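Local coordinates for glutamate--cysteine ligase GshA (Methylobacillus flagellatus KT, PDB 3K1T), which is probably a ligase of the glutamate-cysteine ligase family, expected to join glutamate to cysteine through its gamma-carboxylate, at residues Thr106-His116 against Leu144-Leu154. Sequence-based numbering, arbitrary orientation.
Sequences TRNTFYLRNVH and LETHDGHSILL
R113 reaches from helix 109-116 to the hairpin turn and binds the backbone carbonyl of T146 side-on. NE and NH2 both donate to T146 O, each at 3.0 Å. The oxygen lies in the guanidinium plane, and both nitrogens lie in the carbonyl plane, so the carbonyl meets the NE/NH2 edge of the guanidinium, and two bonds to one atom fix its rotation. The N-H angles, 149° and 147°, show two equally bent bonds. The side chain is extended from CG to NE, which carries the guanidinium out to the turn. D148 OD2 sits 3.7 Å from R113 NE, well out of the guanidinium plane; this long salt bridge is one of charge alone. D148 OD1 accepts from H150 N at 3.1 Å, which makes an Asx turn. T109 CG2 lies over one face of the guanidinium, towards its rim. T109 OG1 and H147 ND1 form a weak hydrogen bond. A methionine in place of R113 would probably leave T146 O without its two donors and take away the positive charge near D148.

Beyond these polar groups the contact is mostly apolar. L112 CD2 and V115 CG1 both meet I152 CD1, each at 3.7 Å. L112 CD1 rests on L144 CB. H116 packs CB on I152 CG2. At the margin, its ring lies oblique to that of H150.

N108 caps the helix: its OD1 accepts from Y111 N at 3.1 Å, from above the carbonyl plane. On another side of the helix, Y111 OH and N114 ND2 both bond to N177 OD1. In the antiparallel hairpin of strands 142-145 and 151-160, L144 and I152 are paired by two backbone bonds, and nearer the turn T146 N donates to H150 O. Helix 109-116, the first part of helix 109-124, crosses strand 151-154 at 82°, and I131 of the parallel neighbour, strand 128-133, touches V115, I152 and L154.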
# COMPACT_ATOMS: atom_id res chain seq x y z
N THR A 106 -20.15 -23.44 8.58
CA THR A 106 -20.32 -23.86 7.19
C THR A 106 -21.69 -23.44 6.60
O THR A 106 -21.93 -23.63 5.40
CB THR A 106 -20.13 -25.39 7.07
OG1 THR A 106 -21.07 -26.06 7.92
CG2 THR A 106 -18.70 -25.80 7.48
N ARG A 107 -22.57 -22.86 7.42
CA ARG A 107 -23.93 -22.49 6.97
C ARG A 107 -24.19 -20.99 6.91
O ARG A 107 -25.24 -20.59 6.41
CB ARG A 107 -25.02 -23.14 7.83
CG ARG A 107 -25.05 -24.66 7.80
CD ARG A 107 -25.88 -25.16 8.97
NE ARG A 107 -25.97 -26.62 9.00
CZ ARG A 107 -26.46 -27.33 10.01
NH1 ARG A 107 -26.90 -26.74 11.12
NH2 ARG A 107 -26.51 -28.67 9.92
N ASN A 108 -23.29 -20.16 7.43
CA ASN A 108 -23.45 -18.72 7.29
C ASN A 108 -22.89 -18.27 5.92
O ASN A 108 -21.66 -18.25 5.72
CB ASN A 108 -22.77 -17.99 8.45
CG ASN A 108 -22.99 -16.47 8.41
OD1 ASN A 108 -23.16 -15.87 7.35
ND2 ASN A 108 -23.00 -15.86 9.58
N THR A 109 -23.79 -17.88 5.02
CA THR A 109 -23.43 -17.50 3.64
C THR A 109 -22.50 -16.28 3.63
O THR A 109 -21.56 -16.24 2.83
CB THR A 109 -24.70 -17.21 2.78
OG1 THR A 109 -25.38 -18.45 2.56
CG2 THR A 109 -24.34 -16.61 1.40
N PHE A 110 -22.76 -15.32 4.52
CA PHE A 110 -21.93 -14.14 4.62
C PHE A 110 -20.52 -14.46 5.09
O PHE A 110 -19.56 -13.88 4.58
CB PHE A 110 -22.55 -13.07 5.50
CG PHE A 110 -23.90 -12.60 5.02
CD1 PHE A 110 -24.10 -12.28 3.69
CD2 PHE A 110 -24.95 -12.52 5.89
CE1 PHE A 110 -25.33 -11.86 3.24
CE2 PHE A 110 -26.22 -12.09 5.44
CZ PHE A 110 -26.40 -11.77 4.12
N TYR A 111 -20.39 -15.37 6.08
CA TYR A 111 -19.09 -15.82 6.53
C TYR A 111 -18.32 -16.53 5.38
O TYR A 111 -17.14 -16.27 5.17
CB TYR A 111 -19.14 -16.70 7.80
CG TYR A 111 -17.72 -17.04 8.18
CD1 TYR A 111 -16.86 -16.03 8.63
CD2 TYR A 111 -17.19 -18.31 7.97
CE1 TYR A 111 -15.53 -16.28 8.90
CE2 TYR A 111 -15.84 -18.59 8.27
CZ TYR A 111 -15.01 -17.56 8.72
OH TYR A 111 -13.67 -17.75 8.95
N LEU A 112 -19.00 -17.37 4.61
CA LEU A 112 -18.37 -18.01 3.45
C LEU A 112 -17.95 -16.98 2.39
O LEU A 112 -16.90 -17.11 1.77
CB LEU A 112 -19.27 -19.06 2.84
CG LEU A 112 -19.64 -20.22 3.79
CD1 LEU A 112 -20.66 -21.18 3.08
CD2 LEU A 112 -18.40 -20.96 4.31
N ARG A 113 -18.75 -15.95 2.18
CA ARG A 113 -18.34 -14.86 1.30
C ARG A 113 -17.11 -14.12 1.80
O ARG A 113 -16.24 -13.73 0.99
CB ARG A 113 -19.49 -13.86 1.07
CG ARG A 113 -20.64 -14.49 0.32
CD ARG A 113 -21.83 -13.58 0.26
NE ARG A 113 -22.89 -14.27 -0.46
CZ ARG A 113 -24.14 -13.83 -0.63
NH1 ARG A 113 -24.51 -12.65 -0.13
NH2 ARG A 113 -25.00 -14.58 -1.32
N ASN A 114 -17.02 -13.93 3.12
CA ASN A 114 -15.79 -13.40 3.72
C ASN A 114 -14.58 -14.28 3.40
O ASN A 114 -13.52 -13.78 3.02
CB ASN A 114 -15.95 -13.28 5.22
CG ASN A 114 -14.65 -13.16 5.94
OD1 ASN A 114 -13.99 -12.09 5.90
ND2 ASN A 114 -14.25 -14.27 6.63
N VAL A 115 -14.73 -15.58 3.58
CA VAL A 115 -13.64 -16.50 3.26
C VAL A 115 -13.17 -16.38 1.83
O VAL A 115 -11.96 -16.29 1.60
CB VAL A 115 -13.95 -17.95 3.63
CG1 VAL A 115 -12.74 -18.88 3.21
CG2 VAL A 115 -14.21 -18.01 5.17
N HIS A 116 -14.10 -16.34 0.89
CA HIS A 116 -13.77 -16.15 -0.51
C HIS A 116 -13.02 -14.83 -0.78
O HIS A 116 -12.00 -14.82 -1.47
CB HIS A 116 -15.00 -16.22 -1.39
CG HIS A 116 -14.73 -15.87 -2.82
ND1 HIS A 116 -14.34 -16.81 -3.75
CD2 HIS A 116 -14.80 -14.69 -3.48
CE1 HIS A 116 -14.15 -16.22 -4.92
NE2 HIS A 116 -14.42 -14.93 -4.78
N LEU A 144 -18.66 -25.65 -0.73
CA LEU A 144 -19.79 -24.90 -0.17
C LEU A 144 -20.12 -23.67 -1.03
O LEU A 144 -19.26 -22.86 -1.32
CB LEU A 144 -19.51 -24.47 1.26
CG LEU A 144 -19.23 -25.58 2.30
CD1 LEU A 144 -18.87 -24.94 3.61
CD2 LEU A 144 -20.43 -26.54 2.45
N GLU A 145 -21.38 -23.55 -1.41
CA GLU A 145 -21.83 -22.48 -2.29
C GLU A 145 -21.94 -21.16 -1.55
O GLU A 145 -22.47 -21.13 -0.44
CB GLU A 145 -23.23 -22.83 -2.79
CG GLU A 145 -23.26 -24.08 -3.60
CD GLU A 145 -23.10 -23.78 -5.06
OE1 GLU A 145 -22.14 -23.03 -5.39
OE2 GLU A 145 -23.94 -24.27 -5.86
N THR A 146 -21.46 -20.08 -2.14
CA THR A 146 -21.68 -18.76 -1.55
C THR A 146 -22.99 -18.10 -2.08
O THR A 146 -23.31 -16.97 -1.70
CB THR A 146 -20.48 -17.85 -1.81
OG1 THR A 146 -20.09 -18.00 -3.16
CG2 THR A 146 -19.29 -18.25 -0.98
N HIS A 147 -23.74 -18.79 -2.93
CA HIS A 147 -25.03 -18.30 -3.46
C HIS A 147 -24.90 -16.99 -4.24
O HIS A 147 -25.75 -16.10 -4.14
CB HIS A 147 -26.06 -18.17 -2.34
CG HIS A 147 -26.39 -19.48 -1.72
ND1 HIS A 147 -25.97 -19.83 -0.45
CD2 HIS A 147 -27.03 -20.56 -2.22
CE1 HIS A 147 -26.38 -21.06 -0.18
NE2 HIS A 147 -27.02 -21.52 -1.24
N ASP A 148 -23.82 -16.91 -5.00
CA ASP A 148 -23.49 -15.75 -5.80
C ASP A 148 -22.68 -16.21 -7.00
O ASP A 148 -21.86 -15.47 -7.51
CB ASP A 148 -22.67 -14.79 -4.96
CG ASP A 148 -21.43 -15.46 -4.36
OD1 ASP A 148 -21.12 -16.64 -4.75
OD2 ASP A 148 -20.79 -14.83 -3.49
N GLY A 149 -22.91 -17.44 -7.45
CA GLY A 149 -22.16 -18.01 -8.57
C GLY A 149 -20.80 -18.63 -8.24
O GLY A 149 -20.12 -19.13 -9.15
N HIS A 150 -20.39 -18.60 -6.97
CA HIS A 150 -19.09 -19.13 -6.53
C HIS A 150 -19.23 -20.18 -5.45
O HIS A 150 -20.31 -20.41 -4.89
CB HIS A 150 -18.21 -18.02 -5.95
CG HIS A 150 -17.91 -16.92 -6.91
ND1 HIS A 150 -18.44 -16.88 -8.19
CD2 HIS A 150 -17.18 -15.79 -6.76
CE1 HIS A 150 -18.03 -15.78 -8.79
NE2 HIS A 150 -17.26 -15.10 -7.95
N SER A 151 -18.11 -20.82 -5.14
CA SER A 151 -18.04 -21.71 -4.01
C SER A 151 -16.64 -21.70 -3.42
O SER A 151 -15.69 -21.24 -4.05
CB SER A 151 -18.48 -23.12 -4.43
OG SER A 151 -17.49 -23.69 -5.23
N ILE A 152 -16.52 -22.14 -2.18
CA ILE A 152 -15.22 -22.31 -1.59
C ILE A 152 -15.05 -23.82 -1.30
O ILE A 152 -16.04 -24.56 -1.14
CB ILE A 152 -15.00 -21.44 -0.34
CG1 ILE A 152 -15.80 -21.93 0.84
CG2 ILE A 152 -15.32 -19.93 -0.61
CD1 ILE A 152 -15.43 -21.21 2.13
N LEU A 153 -13.81 -24.26 -1.29
CA LEU A 153 -13.47 -25.66 -1.05
C LEU A 153 -12.85 -25.74 0.34
O LEU A 153 -11.80 -25.12 0.57
CB LEU A 153 -12.45 -26.12 -2.09
CG LEU A 153 -11.81 -27.49 -1.83
CD1 LEU A 153 -12.88 -28.58 -1.74
CD2 LEU A 153 -10.78 -27.80 -2.89
N LEU A 154 -13.48 -26.49 1.24
CA LEU A 154 -12.97 -26.76 2.59
C LEU A 154 -12.40 -28.14 2.61
O LEU A 154 -13.05 -29.09 2.12
CB LEU A 154 -14.06 -26.70 3.65
CG LEU A 154 -14.83 -25.45 4.01
CD1 LEU A 154 -15.66 -25.71 5.27
CD2 LEU A 154 -13.94 -24.26 4.20